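PDB 5CUV: acidocalcisomal pyrophosphatase from Trypanosoma cruzi, which probably hydrolyses inorganic diphosphate to phosphate with the help of magnesium, as other members of the soluble pyrophosphatase family do. Local coordinates for residues 34-39 against 58-63; 82-87 against 101-106; 177-182 against 251-256; 289-294 against 326-331. All coordinates share one frame; numbering follows the deposited sequence.

How the interactions relate
Followed from the N terminus, the four contacts stand in series, none enclosing or crossing another. Interaction 1 closes a loop of 18 residues that carries helix 51-56, and interaction 2 closes the 13 residues between its segments, which join helix 73-87 to helix 97-106. Their centres are about 18 Å apart and they touch through Ile-36, Thr-38, Arg-82, Met-83 and Tyr-106. The other pair lies on the opposite side of the chain's centre. Interaction 3 spans 68 residues and joins a hairpin loop to strand 249-254. Interaction 4 spans 31 and sets a metal-binding loop against strand 326-335, its centre about 24 Å from that of interaction 3. All four reach the second subunit, interaction 4 through a single residue.

Interaction 1 of 4, residues 34-39 against 58-63; sequences SYIGTG and VTEFDL
Ser-34 and Tyr-35 pass as irregular chain over the start of helix 60-66, with Tyr-35 CA coming to 4.8 Å from Glu-60 CA. This is a capped helix N terminus. Thr-59 is the N-cap, and its OG1, placed between its own backbone N and carbonyl carbon (chi1 69°), accepts from Asp-62 N at 2.9 Å. A second acceptor for the first turn comes from the facing segment: Ser-34 O takes Phe-61 N at 2.9 Å. That bond is nearly straight at the hydrogen, 165°, but the donor stands above the carbonyl plane and is not on a lone pair. Glu-60 answers in the other direction. Its chain, extended beyond CG, runs past Tyr-35 CA and CB and brings OE2 to within 2.9 Å of Ile-36 N, which meets it nearly along the C-O axis. Each segment therefore supplies one donor and one acceptor. The buried carboxylate has further partners, since OE2 forms a salt bridge with Arg-82 on helix 73-87 and OE1 receives Leu-50 N. These bonds probably offset the cost of burying the charge, and they tie loop and helices together. Asp-62, also in the first turn, forms a salt bridge with Arg-366 of the third subunit. Ile-36 crosses the Glu-60 side chain obliquely, its CD1 resting 3.9 Å from Glu-60 CB.

Interaction 2 of 4, residues 82-87 against 101-106; sequences RMFSAF and EHMCKY
Met-103, a selenomethionine stretched out to its full length, is the bump of this contact, projecting from helix 97-106 into a hollow walled by Met-83, Phe-84 and Phe-87. Its CG lies anti to the backbone N (chi1 -180°), and from there the straight chain carries CE to 3.6 Å from Met-83 CG. The root of the same side chain fills the space over one face of Phe-87: Met-103 CB lies 3.9 Å from the centroid of that ring, a CH-pi contact. Farther out, SE approaches Phe-84 CD1 at 4.1 Å, an oblique Met-aromatic contact. The two helices belong to a helix-loop-helix unit resembling an EF-hand; strand 95-96 lies between them and pairs with strand 129-130. The segment axes approach to 10.9 Å at an angle of 130°. Tyr-106 provides a second bump, one turn on. The edge of Phe-87 is directed at its face in an offset edge-to-face pair, with planes 78° apart. Met-83, likewise a selenomethionine, is bent at chi2 and chi3, and this curl puts SE at the edge of the Tyr-106 ring, 3.7 Å from Tyr-106 CE2. The hydroxyl of Tyr-106 is hydrogen-bonded to Thr-38 O. Phe-135 on helix 132-141 packs against Met-103.

Interaction 3 of 4, residues 177-182 against 251-256; sequences YTPSYR and QDIKNG
Gln-251 leaves its strand with CG anti to the backbone N (chi1 -174°) and bends at chi2, which carries its amide to the start of Tyr-177. Tyr-177 in turn holds its ring beside its own backbone N, and the planes of ring and amide are inclined by 37°. NE2 comes closest to CD1 of the ring, from an oblique direction. The model also pairs Gln-251 OE1 with Tyr-177 N, but the separation is too short for its exact geometry to be trusted. Next along, Ile-253 directs CG1 at the turn, 3.9 Å from Thr-178 O, while its CG2 meets Pro-179 CG at 4.3 Å. Residues 177-182 form the later part of the hairpin connection between strands 166-173 and 182-189, and they lie against strand 249-254 of the same antiparallel sheet. A type I turn spans Thr-178 to Tyr-181, and an ST turn is made where Ser-180 N donates to Thr-178 OG1 at 3.1 Å. Arg-182 folds back over the loop: its NH1 gives bonds of 2.7 Å each to Pro-179 O and Tyr-181 O, from above both carbonyl planes. A water accepts from Gln-251 N at 3.0 Å and donates a weak bond to Thr-178 O. Outward, the Tyr-177 ring meets Phe-61 of the second subunit, and Ser-180 OG reaches Gly-39 O of that same subunit.

Interaction 4 of 4, residues 289-294 against 326-331; sequences VGDNDP and QMDWKV. With MG (magnesium ion), chain D.
Val-289 and Gln-326 form the tight end of this contact, crossing at about a right angle with Val-289 CG2 3.5 Å from Gln-326 CG. Beside them a backbone bond joins the segments, Met-327 N to Val-289 O at 2.7 Å. Gln-326, extended beyond CG, then lays its chain along the loop, so that CG and CD lie against Gly-290 O and OE1 approaches Asp-291 CB at 3.3 Å. Beyond this point the segments part, and the space between them holds a magnesium ion. The loop and the first residue of the strand after it carry the Asp-Asn-Asp-Pro-Ile-Asp signature of the soluble pyrophosphatases, whose first and last aspartates, Asp-291 and Asp-296, share the magnesium site with Asp-328 of strand 326-335. Asp-328 OD1 binds the metal at 2.5 Å; Asp-291 OD2 stays a little farther off, 2.9 Å from the magnesium. Asp-291 CG stands between its backbone N and carbonyl carbon (chi1 42°), which swings the carboxylate over towards the strand. The two carboxylate planes are turned 70° from each other, with Asp-291 OD2 and Asp-328 OD1, both acceptors, 3.3 Å apart. Lys-330 forms a salt bridge with Asp-328, NZ to OD2 2.8 Å, and another with Asp-296. Farther along the looser side the loop has drawn clear of the strand, and Asn-292 OD1 accepts a hydrogen bond from Thr-280 N.

Interaction 1 of 4, residues 34-39 against 58-63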
loop_
_atom_site.group_PDB
_atom_site.type_symbol
_atom_site.label_atom_id
_atom_site.label_comp_id
_atom_site.label_asym_id
_atom_site.label_seq_id
_atom_site.Cartn_x
_atom_site.Cartn_y
_atom_site.Cartn_z
ATOM N N SER A 34 7.865 27.796 27.696
ATOM C CA SER A 34 8.349 28.999 28.343
ATOM C C SER A 34 9.159 28.557 29.548
ATOM O O SER A 34 10.348 28.281 29.447
ATOM C CB SER A 34 7.220 29.914 28.763
ATOM O OG SER A 34 7.791 31.175 29.068
ATOM N N TYR A 35 8.511 28.448 30.687
ATOM C CA TYR A 35 9.223 28.034 31.876
ATOM C C TYR A 35 8.568 26.864 32.564
ATOM O O TYR A 35 7.411 26.610 32.375
ATOM C CB TYR A 35 9.349 29.218 32.820
ATOM C CG TYR A 35 8.111 30.068 32.862
ATOM C CD1 TYR A 35 6.892 29.533 33.319
ATOM C CD2 TYR A 35 8.153 31.421 32.492
ATOM C CE1 TYR A 35 5.734 30.328 33.420
ATOM C CE2 TYR A 35 6.996 32.235 32.589
ATOM C CZ TYR A 35 5.791 31.678 33.062
ATOM O OH TYR A 35 4.663 32.470 33.239
ATOM N N ILE A 36 9.342 26.144 33.349
ATOM C CA ILE A 36 8.872 24.984 34.075
ATOM C C ILE A 36 7.678 25.364 34.941
ATOM O O ILE A 36 7.768 26.233 35.781
ATOM C CB ILE A 36 9.978 24.416 34.995
ATOM C CG1 ILE A 36 11.348 24.509 34.321
ATOM C CG2 ILE A 36 9.673 23.028 35.361
ATOM C CD1 ILE A 36 11.385 24.059 32.896
ATOM N N GLY A 37 6.550 24.709 34.744
ATOM C CA GLY A 37 5.400 25.049 35.543
ATOM C C GLY A 37 5.271 24.062 36.681
ATOM O O GLY A 37 5.945 23.025 36.699
ATOM N N THR A 38 4.393 24.403 37.627
ATOM C CA THR A 38 4.092 23.599 38.801
ATOM C C THR A 38 2.925 22.679 38.519
ATOM O O THR A 38 2.788 21.662 39.171
ATOM C CB THR A 38 3.661 24.473 39.996
ATOM O OG1 THR A 38 2.405 25.105 39.685
ATOM C CG2 THR A 38 4.720 25.541 40.306
ATOM N N GLY A 39 2.072 23.040 37.573
ATOM C CA GLY A 39 0.918 22.203 37.296
ATOM C C GLY A 39 -0.342 22.552 38.094
ATOM O O GLY A 39 -1.299 21.783 38.108
ATOM N N VAL A 58 17.480 31.722 25.817
ATOM C CA VAL A 58 16.817 30.471 25.582
ATOM C C VAL A 58 15.786 30.344 26.719
ATOM O O VAL A 58 16.073 30.699 27.847
ATOM C CB VAL A 58 17.900 29.393 25.664
ATOM C CG1 VAL A 58 17.422 28.177 26.415
ATOM C CG2 VAL A 58 18.392 29.086 24.301
ATOM N N THR A 59 14.579 29.880 26.425
ATOM C CA THR A 59 13.572 29.696 27.458
ATOM C C THR A 59 13.993 28.552 28.351
ATOM O O THR A 59 14.827 27.743 27.976
ATOM C CB THR A 59 12.217 29.249 26.881
ATOM O OG1 THR A 59 12.349 27.899 26.391
ATOM C CG2 THR A 59 11.737 30.202 25.754
ATOM N N GLU A 60 13.397 28.449 29.527
ATOM C CA GLU A 60 13.726 27.342 30.407
ATOM C C GLU A 60 13.297 26.012 29.747
ATOM O O GLU A 60 14.005 24.983 29.828
ATOM C CB GLU A 60 12.980 27.446 31.736
ATOM C CG GLU A 60 13.158 28.728 32.526
ATOM C CD GLU A 60 12.535 28.604 33.913
ATOM O OE1 GLU A 60 12.960 29.359 34.778
ATOM O OE2 GLU A 60 11.631 27.765 34.155
ATOM N N PHE A 61 12.120 26.016 29.124
ATOM C CA PHE A 61 11.656 24.788 28.500
ATOM C C PHE A 61 12.715 24.272 27.591
ATOM O O PHE A 61 13.061 23.116 27.645
ATOM C CB PHE A 61 10.389 24.968 27.678
ATOM C CG PHE A 61 9.869 23.694 27.157
ATOM C CD1 PHE A 61 9.166 22.843 27.990
ATOM C CD2 PHE A 61 10.245 23.239 25.877
ATOM C CE1 PHE A 61 8.842 21.544 27.598
ATOM C CE2 PHE A 61 9.939 21.906 25.441
ATOM C CZ PHE A 61 9.234 21.058 26.320
ATOM N N ASP A 62 13.221 25.157 26.760
ATOM C CA ASP A 62 14.246 24.821 25.787
ATOM C C ASP A 62 15.555 24.337 26.376
ATOM O O ASP A 62 16.227 23.468 25.794
ATOM C CB ASP A 62 14.523 26.028 24.888
ATOM C CG ASP A 62 13.510 26.166 23.768
ATOM O OD1 ASP A 62 12.584 25.329 23.675
ATOM O OD2 ASP A 62 13.634 27.123 22.975
ATOM N N LEU A 63 15.919 24.938 27.510
ATOM C CA LEU A 63 17.138 24.620 28.205
ATOM C C LEU A 63 16.972 23.261 28.860
ATOM O O LEU A 63 17.866 22.418 28.740
ATOM C CB LEU A 63 17.470 25.713 29.223
ATOM C CG LEU A 63 18.595 25.399 30.242
ATOM C CD1 LEU A 63 19.837 24.935 29.491
ATOM C CD2 LEU A 63 18.933 26.612 31.119
#

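Interaction 2 of 4, residues 82-87 against 101-106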
loop_
_atom_site.group_PDB
_atom_site.type_symbol
_atom_site.label_atom_id
_atom_site.label_comp_id
_atom_site.label_asym_id
_atom_site.label_seq_id
_atom_site.Cartn_x
_atom_site.Cartn_y
_atom_site.Cartn_z
ATOM N N ARG A 82 9.683 27.544 43.559
ATOM C CA ARG A 82 8.486 28.041 42.877
ATOM C C ARG A 82 7.370 27.057 43.105
ATOM O O ARG A 82 6.231 27.430 43.101
ATOM C CB ARG A 82 8.684 28.226 41.356
ATOM C CG ARG A 82 9.891 29.106 40.943
ATOM C CD ARG A 82 9.701 29.692 39.561
ATOM N NE ARG A 82 9.513 28.675 38.518
ATOM C CZ ARG A 82 10.339 28.525 37.487
ATOM N NH1 ARG A 82 11.397 29.319 37.352
ATOM N NH2 ARG A 82 10.133 27.577 36.590
HETATM N N MSE A 83 7.684 25.794 43.315
HETATM C CA MSE A 83 6.633 24.817 43.538
HETATM C C MSE A 83 6.070 25.033 44.913
HETATM O O MSE A 83 4.849 24.868 45.133
HETATM C CB MSE A 83 7.187 23.399 43.410
HETATM C CG MSE A 83 6.131 22.316 43.560
HETATM SE SE MSE A 83 4.820 22.287 42.159
HETATM C CE MSE A 83 5.924 21.495 40.761
ATOM N N PHE A 84 6.971 25.418 45.828
ATOM C CA PHE A 84 6.639 25.660 47.234
ATOM C C PHE A 84 5.697 26.799 47.407
ATOM O O PHE A 84 4.768 26.734 48.201
ATOM C CB PHE A 84 7.863 26.001 48.033
ATOM C CG PHE A 84 7.610 26.079 49.497
ATOM C CD1 PHE A 84 7.649 24.927 50.277
ATOM C CD2 PHE A 84 7.347 27.306 50.103
ATOM C CE1 PHE A 84 7.434 24.994 51.645
ATOM C CE2 PHE A 84 7.126 27.389 51.471
ATOM C CZ PHE A 84 7.172 26.221 52.244
ATOM N N SER A 85 5.966 27.862 46.665
ATOM C CA SER A 85 5.140 29.059 46.738
ATOM C C SER A 85 3.781 28.762 46.106
ATOM O O SER A 85 2.749 29.264 46.545
ATOM C CB SER A 85 5.861 30.209 46.039
ATOM O OG SER A 85 5.105 31.398 46.070
ATOM N N ALA A 86 3.772 27.912 45.090
ATOM C CA ALA A 86 2.504 27.578 44.465
ATOM C C ALA A 86 1.594 27.028 45.553
ATOM O O ALA A 86 0.479 27.507 45.732
ATOM C CB ALA A 86 2.686 26.526 43.354
ATOM N N PHE A 87 2.091 26.023 46.271
ATOM C CA PHE A 87 1.343 25.362 47.328
ATOM C C PHE A 87 1.044 26.307 48.473
ATOM O O PHE A 87 0.159 26.055 49.278
ATOM C CB PHE A 87 2.121 24.148 47.819
ATOM C CG PHE A 87 1.776 22.859 47.096
ATOM C CD1 PHE A 87 0.603 22.165 47.400
ATOM C CD2 PHE A 87 2.630 22.335 46.119
ATOM C CE1 PHE A 87 0.297 20.974 46.746
ATOM C CE2 PHE A 87 2.340 21.149 45.452
ATOM C CZ PHE A 87 1.181 20.462 45.758
ATOM N N GLU A 101 3.178 17.458 52.969
ATOM C CA GLU A 101 2.971 16.036 52.705
ATOM C C GLU A 101 2.212 15.809 51.384
ATOM O O GLU A 101 2.431 14.796 50.715
ATOM C CB GLU A 101 2.215 15.392 53.866
ATOM C CG GLU A 101 1.807 13.927 53.677
ATOM C CD GLU A 101 0.841 13.421 54.787
ATOM O OE1 GLU A 101 1.199 13.526 56.001
ATOM O OE2 GLU A 101 -0.272 12.915 54.435
ATOM N N HIS A 102 1.305 16.716 51.012
ATOM C CA HIS A 102 0.599 16.561 49.736
ATOM C C HIS A 102 1.624 16.889 48.661
ATOM O O HIS A 102 1.784 16.140 47.688
ATOM C CB HIS A 102 -0.560 17.543 49.591
ATOM C CG HIS A 102 -1.915 16.947 49.832
ATOM N ND1 HIS A 102 -2.333 16.512 51.078
ATOM C CD2 HIS A 102 -2.992 16.829 49.013
ATOM C CE1 HIS A 102 -3.609 16.166 51.020
ATOM N NE2 HIS A 102 -4.034 16.351 49.780
HETATM N N MSE A 103 2.305 18.025 48.850
HETATM C CA MSE A 103 3.353 18.456 47.929
HETATM C C MSE A 103 4.301 17.305 47.677
HETATM O O MSE A 103 4.623 17.041 46.539
HETATM C CB MSE A 103 4.102 19.656 48.505
HETATM C CG MSE A 103 5.209 20.176 47.602
HETATM SE SE MSE A 103 5.984 21.836 48.169
HETATM C CE MSE A 103 7.416 21.940 46.850
ATOM N N CYS A 104 4.729 16.598 48.716
ATOM C CA CYS A 104 5.637 15.493 48.475
ATOM C C CYS A 104 5.051 14.406 47.603
ATOM O O CYS A 104 5.737 13.871 46.728
ATOM C CB CYS A 104 6.073 14.870 49.789
ATOM S SG CYS A 104 7.440 15.715 50.573
ATOM N N LYS A 105 3.779 14.079 47.845
ATOM C CA LYS A 105 3.110 13.044 47.085
ATOM C C LYS A 105 2.863 13.595 45.711
ATOM O O LYS A 105 2.693 12.866 44.729
ATOM C CB LYS A 105 1.809 12.608 47.769
ATOM C CG LYS A 105 2.071 11.724 49.024
ATOM C CD LYS A 105 0.795 11.087 49.628
ATOM C CE LYS A 105 1.026 10.593 51.094
ATOM N NZ LYS A 105 -0.216 10.078 51.784
ATOM N N TYR A 106 2.872 14.902 45.608
ATOM C CA TYR A 106 2.656 15.451 44.307
ATOM C C TYR A 106 3.949 15.336 43.518
ATOM O O TYR A 106 3.893 15.098 42.334
ATOM C CB TYR A 106 2.236 16.893 44.433
ATOM C CG TYR A 106 1.970 17.598 43.141
ATOM C CD1 TYR A 106 0.951 17.178 42.275
ATOM C CD2 TYR A 106 2.660 18.768 42.838
ATOM C CE1 TYR A 106 0.618 17.937 41.139
ATOM C CE2 TYR A 106 2.358 19.528 41.717
ATOM C CZ TYR A 106 1.336 19.118 40.871
ATOM O OH TYR A 106 1.063 19.914 39.794
#

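Interaction 3 of 4, residues 177-182 against 251-256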
loop_
_atom_site.group_PDB
_atom_site.type_symbol
_atom_site.label_atom_id
_atom_site.label_comp_id
_atom_site.label_asym_id
_atom_site.label_seq_id
_atom_site.Cartn_x
_atom_site.Cartn_y
_atom_site.Cartn_z
ATOM N N TYR A 177 -17.929 -30.557 -8.914
ATOM C CA TYR A 177 -18.784 -30.679 -10.082
ATOM C C TYR A 177 -19.732 -31.874 -10.051
ATOM O O TYR A 177 -20.258 -32.248 -11.101
ATOM C CB TYR A 177 -17.979 -30.739 -11.373
ATOM C CG TYR A 177 -17.086 -29.545 -11.586
ATOM C CD1 TYR A 177 -17.616 -28.259 -11.698
ATOM C CD2 TYR A 177 -15.701 -29.696 -11.633
ATOM C CE1 TYR A 177 -16.812 -27.185 -11.842
ATOM C CE2 TYR A 177 -14.878 -28.615 -11.780
ATOM C CZ TYR A 177 -15.430 -27.362 -11.886
ATOM O OH TYR A 177 -14.585 -26.274 -12.061
ATOM N N THR A 178 -19.950 -32.461 -8.870
ATOM C CA THR A 178 -20.873 -33.588 -8.695
ATOM C C THR A 178 -21.708 -33.239 -7.494
ATOM O O THR A 178 -21.375 -32.289 -6.774
ATOM C CB THR A 178 -20.159 -34.914 -8.347
ATOM O OG1 THR A 178 -19.946 -35.013 -6.928
ATOM C CG2 THR A 178 -18.864 -34.989 -9.036
ATOM N N PRO A 179 -22.756 -34.036 -7.200
ATOM C CA PRO A 179 -23.605 -33.722 -6.033
ATOM C C PRO A 179 -23.032 -34.052 -4.649
ATOM O O PRO A 179 -23.648 -33.745 -3.638
ATOM C CB PRO A 179 -24.878 -34.515 -6.290
ATOM C CG PRO A 179 -24.839 -34.894 -7.750
ATOM C CD PRO A 179 -23.363 -35.114 -7.996
ATOM N N SER A 180 -21.876 -34.686 -4.584
ATOM C CA SER A 180 -21.344 -35.003 -3.280
ATOM C C SER A 180 -20.484 -33.894 -2.698
ATOM O O SER A 180 -20.191 -33.904 -1.501
ATOM C CB SER A 180 -20.515 -36.285 -3.338
ATOM O OG SER A 180 -19.644 -36.265 -4.434
ATOM N N TYR A 181 -20.081 -32.950 -3.547
ATOM C CA TYR A 181 -19.212 -31.865 -3.137
ATOM C C TYR A 181 -19.845 -31.018 -2.048
ATOM O O TYR A 181 -21.002 -30.605 -2.144
ATOM C CB TYR A 181 -18.851 -30.976 -4.337
ATOM C CG TYR A 181 -17.792 -29.988 -4.001
ATOM C CD1 TYR A 181 -16.465 -30.387 -3.824
ATOM C CD2 TYR A 181 -18.122 -28.683 -3.757
ATOM C CE1 TYR A 181 -15.494 -29.481 -3.394
ATOM C CE2 TYR A 181 -17.183 -27.766 -3.329
ATOM C CZ TYR A 181 -15.872 -28.166 -3.140
ATOM O OH TYR A 181 -14.987 -27.240 -2.644
ATOM N N ARG A 182 -19.071 -30.766 -1.011
ATOM C CA ARG A 182 -19.547 -29.976 0.084
ATOM C C ARG A 182 -18.299 -29.389 0.740
ATOM O O ARG A 182 -17.223 -30.006 0.718
ATOM C CB ARG A 182 -20.267 -30.862 1.100
ATOM C CG ARG A 182 -21.600 -31.521 0.681
ATOM C CD ARG A 182 -22.684 -30.508 0.685
ATOM N NE ARG A 182 -23.996 -31.021 0.351
ATOM C CZ ARG A 182 -24.288 -31.651 -0.789
ATOM N NH1 ARG A 182 -23.349 -31.860 -1.711
ATOM N NH2 ARG A 182 -25.542 -32.023 -1.032
ATOM N N GLN A 251 -22.512 -27.414 -4.299
ATOM C CA GLN A 251 -22.474 -26.912 -5.666
ATOM C C GLN A 251 -23.916 -26.978 -6.140
ATOM O O GLN A 251 -24.692 -27.780 -5.634
ATOM C CB GLN A 251 -21.571 -27.810 -6.515
ATOM C CG GLN A 251 -21.298 -27.353 -7.935
ATOM C CD GLN A 251 -19.883 -27.788 -8.397
ATOM O OE1 GLN A 251 -19.339 -28.815 -7.940
ATOM N NE2 GLN A 251 -19.298 -27.013 -9.304
ATOM N N ASP A 252 -24.278 -26.095 -7.064
ATOM C CA ASP A 252 -25.623 -26.083 -7.589
ATOM C C ASP A 252 -25.638 -27.013 -8.775
ATOM O O ASP A 252 -25.131 -26.681 -9.861
ATOM C CB ASP A 252 -26.037 -24.698 -8.031
ATOM C CG ASP A 252 -27.501 -24.640 -8.441
ATOM O OD1 ASP A 252 -28.261 -25.590 -8.122
ATOM O OD2 ASP A 252 -27.897 -23.636 -9.073
ATOM N N ILE A 253 -26.197 -28.198 -8.533
ATOM C CA ILE A 253 -26.316 -29.231 -9.536
ATOM C C ILE A 253 -27.791 -29.485 -9.730
ATOM O O ILE A 253 -28.537 -29.625 -8.765
ATOM C CB ILE A 253 -25.695 -30.538 -9.060
ATOM C CG1 ILE A 253 -24.357 -30.287 -8.362
ATOM C CG2 ILE A 253 -25.528 -31.451 -10.233
ATOM C CD1 ILE A 253 -23.304 -29.622 -9.261
ATOM N N LYS A 254 -28.217 -29.514 -10.979
ATOM C CA LYS A 254 -29.603 -29.786 -11.310
ATOM C C LYS A 254 -29.518 -30.931 -12.343
ATOM O O LYS A 254 -28.662 -30.925 -13.245
ATOM C CB LYS A 254 -30.266 -28.541 -11.888
ATOM C CG LYS A 254 -31.761 -28.562 -11.781
ATOM C CD LYS A 254 -32.331 -27.410 -12.593
ATOM C CE LYS A 254 -33.892 -27.370 -12.592
ATOM N NZ LYS A 254 -34.406 -26.242 -13.456
ATOM N N ASN A 255 -30.374 -31.934 -12.177
ATOM C CA ASN A 255 -30.355 -33.105 -13.061
ATOM C C ASN A 255 -28.909 -33.681 -13.279
ATOM O O ASN A 255 -28.568 -34.175 -14.358
ATOM C CB ASN A 255 -31.062 -32.776 -14.383
ATOM C CG ASN A 255 -32.417 -32.056 -14.151
ATOM O OD1 ASN A 255 -33.301 -32.560 -13.429
ATOM N ND2 ASN A 255 -32.575 -30.873 -14.745
ATOM N N GLY A 256 -28.091 -33.624 -12.219
ATOM C CA GLY A 256 -26.748 -34.152 -12.287
ATOM C C GLY A 256 -25.732 -33.307 -13.055
ATOM O O GLY A 256 -24.570 -33.671 -13.225
HETATM O O HOH W 1 -22.439 -30.455 -4.117
#

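Interaction 4 of 4, residues 289-294 against 326-331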
loop_
_atom_site.group_PDB
_atom_site.type_symbol
_atom_site.label_atom_id
_atom_site.label_comp_id
_atom_site.label_asym_id
_atom_site.label_seq_id
_atom_site.Cartn_x
_atom_site.Cartn_y
_atom_site.Cartn_z
ATOM N N VAL A 289 -40.042 -7.793 1.170
ATOM C CA VAL A 289 -40.323 -9.112 0.656
ATOM C C VAL A 289 -39.012 -9.889 0.408
ATOM O O VAL A 289 -38.498 -9.972 -0.712
ATOM C CB VAL A 289 -41.191 -8.969 -0.607
ATOM C CG1 VAL A 289 -40.766 -7.698 -1.402
ATOM C CG2 VAL A 289 -41.134 -10.250 -1.432
ATOM N N GLY A 290 -38.466 -10.448 1.477
ATOM C CA GLY A 290 -37.251 -11.199 1.352
ATOM C C GLY A 290 -37.381 -12.382 0.411
ATOM O O GLY A 290 -38.471 -12.706 -0.098
ATOM N N ASP A 291 -36.235 -13.034 0.195
ATOM C CA ASP A 291 -36.112 -14.206 -0.666
ATOM C C ASP A 291 -35.754 -15.473 0.107
ATOM O O ASP A 291 -35.447 -16.482 -0.502
ATOM C CB ASP A 291 -35.058 -13.980 -1.790
ATOM C CG ASP A 291 -33.754 -13.250 -1.309
ATOM O OD1 ASP A 291 -33.194 -13.588 -0.246
ATOM O OD2 ASP A 291 -33.260 -12.340 -2.032
ATOM N N ASN A 292 -35.763 -15.404 1.434
ATOM C CA ASN A 292 -35.460 -16.551 2.296
ATOM C C ASN A 292 -34.059 -17.108 2.321
ATOM O O ASN A 292 -33.824 -18.295 2.566
ATOM C CB ASN A 292 -36.415 -17.695 2.014
ATOM C CG ASN A 292 -37.591 -17.695 2.943
ATOM O OD1 ASN A 292 -37.900 -16.691 3.577
ATOM N ND2 ASN A 292 -38.268 -18.815 3.014
ATOM N N ASP A 293 -33.113 -16.252 2.047
ATOM C CA ASP A 293 -31.739 -16.651 2.117
ATOM C C ASP A 293 -30.991 -15.623 2.942
ATOM O O ASP A 293 -31.557 -14.585 3.288
ATOM C CB ASP A 293 -31.167 -16.788 0.711
ATOM C CG ASP A 293 -31.317 -18.202 0.189
ATOM O OD1 ASP A 293 -31.250 -19.165 1.041
ATOM O OD2 ASP A 293 -31.487 -18.346 -1.050
ATOM N N PRO A 294 -29.765 -15.968 3.388
ATOM C CA PRO A 294 -28.940 -15.039 4.171
ATOM C C PRO A 294 -28.710 -13.896 3.189
ATOM O O PRO A 294 -28.763 -14.096 1.996
ATOM C CB PRO A 294 -27.654 -15.824 4.397
ATOM C CG PRO A 294 -28.143 -17.226 4.501
ATOM C CD PRO A 294 -29.216 -17.344 3.432
ATOM N N GLN A 326 -39.146 -10.239 -5.353
ATOM C CA GLN A 326 -38.534 -10.283 -4.018
ATOM C C GLN A 326 -37.380 -9.260 -3.921
ATOM O O GLN A 326 -36.710 -8.982 -4.927
ATOM C CB GLN A 326 -38.037 -11.701 -3.752
ATOM C CG GLN A 326 -39.038 -12.549 -3.038
ATOM C CD GLN A 326 -38.854 -14.019 -3.288
ATOM O OE1 GLN A 326 -37.748 -14.503 -3.578
ATOM N NE2 GLN A 326 -39.948 -14.761 -3.163
HETATM N N MSE A 327 -37.194 -8.668 -2.737
HETATM C CA MSE A 327 -36.116 -7.708 -2.517
HETATM C C MSE A 327 -34.903 -8.552 -2.410
HETATM O O MSE A 327 -34.893 -9.516 -1.687
HETATM C CB MSE A 327 -36.346 -6.889 -1.249
HETATM C CG MSE A 327 -35.285 -5.828 -1.008
HETATM SE SE MSE A 327 -35.260 -4.420 -2.310
HETATM C CE MSE A 327 -36.847 -3.459 -1.710
ATOM N N ASP A 328 -33.858 -8.178 -3.114
ATOM C CA ASP A 328 -32.635 -8.956 -3.078
ATOM C C ASP A 328 -31.393 -8.045 -2.983
ATOM O O ASP A 328 -30.726 -7.729 -3.955
ATOM C CB ASP A 328 -32.663 -9.854 -4.326
ATOM C CG ASP A 328 -31.349 -10.580 -4.593
ATOM O OD1 ASP A 328 -30.701 -11.029 -3.595
ATOM O OD2 ASP A 328 -31.018 -10.717 -5.827
ATOM N N TRP A 329 -31.169 -7.593 -1.763
ATOM C CA TRP A 329 -30.058 -6.740 -1.397
ATOM C C TRP A 329 -28.696 -7.400 -1.690
ATOM O O TRP A 329 -28.494 -8.604 -1.596
ATOM C CB TRP A 329 -30.099 -6.412 0.107
ATOM C CG TRP A 329 -31.281 -5.560 0.632
ATOM C CD1 TRP A 329 -32.306 -5.987 1.456
ATOM C CD2 TRP A 329 -31.580 -4.168 0.324
ATOM N NE1 TRP A 329 -33.197 -4.978 1.656
ATOM C CE2 TRP A 329 -32.798 -3.852 0.978
ATOM C CE3 TRP A 329 -30.940 -3.175 -0.433
ATOM C CZ2 TRP A 329 -33.406 -2.579 0.891
ATOM C CZ3 TRP A 329 -31.548 -1.899 -0.512
ATOM C CH2 TRP A 329 -32.777 -1.625 0.152
ATOM N N LYS A 330 -27.745 -6.576 -2.055
ATOM C CA LYS A 330 -26.409 -7.027 -2.317
ATOM C C LYS A 330 -25.540 -6.025 -1.558
ATOM O O LYS A 330 -25.449 -4.856 -1.950
ATOM C CB LYS A 330 -26.187 -7.007 -3.822
ATOM C CG LYS A 330 -27.253 -7.859 -4.485
ATOM C CD LYS A 330 -26.746 -8.798 -5.505
ATOM C CE LYS A 330 -27.905 -9.630 -6.024
ATOM N NZ LYS A 330 -28.242 -10.813 -5.200
ATOM N N VAL A 331 -24.987 -6.469 -0.419
ATOM C CA VAL A 331 -24.121 -5.605 0.384
ATOM C C VAL A 331 -22.798 -5.468 -0.340
ATOM O O VAL A 331 -22.232 -6.467 -0.795
ATOM C CB VAL A 331 -23.834 -6.200 1.778
ATOM C CG1 VAL A 331 -22.700 -5.443 2.498
ATOM C CG2 VAL A 331 -25.033 -6.120 2.585
HETATM MG MG MG D . -30.386 -12.756 -1.866
#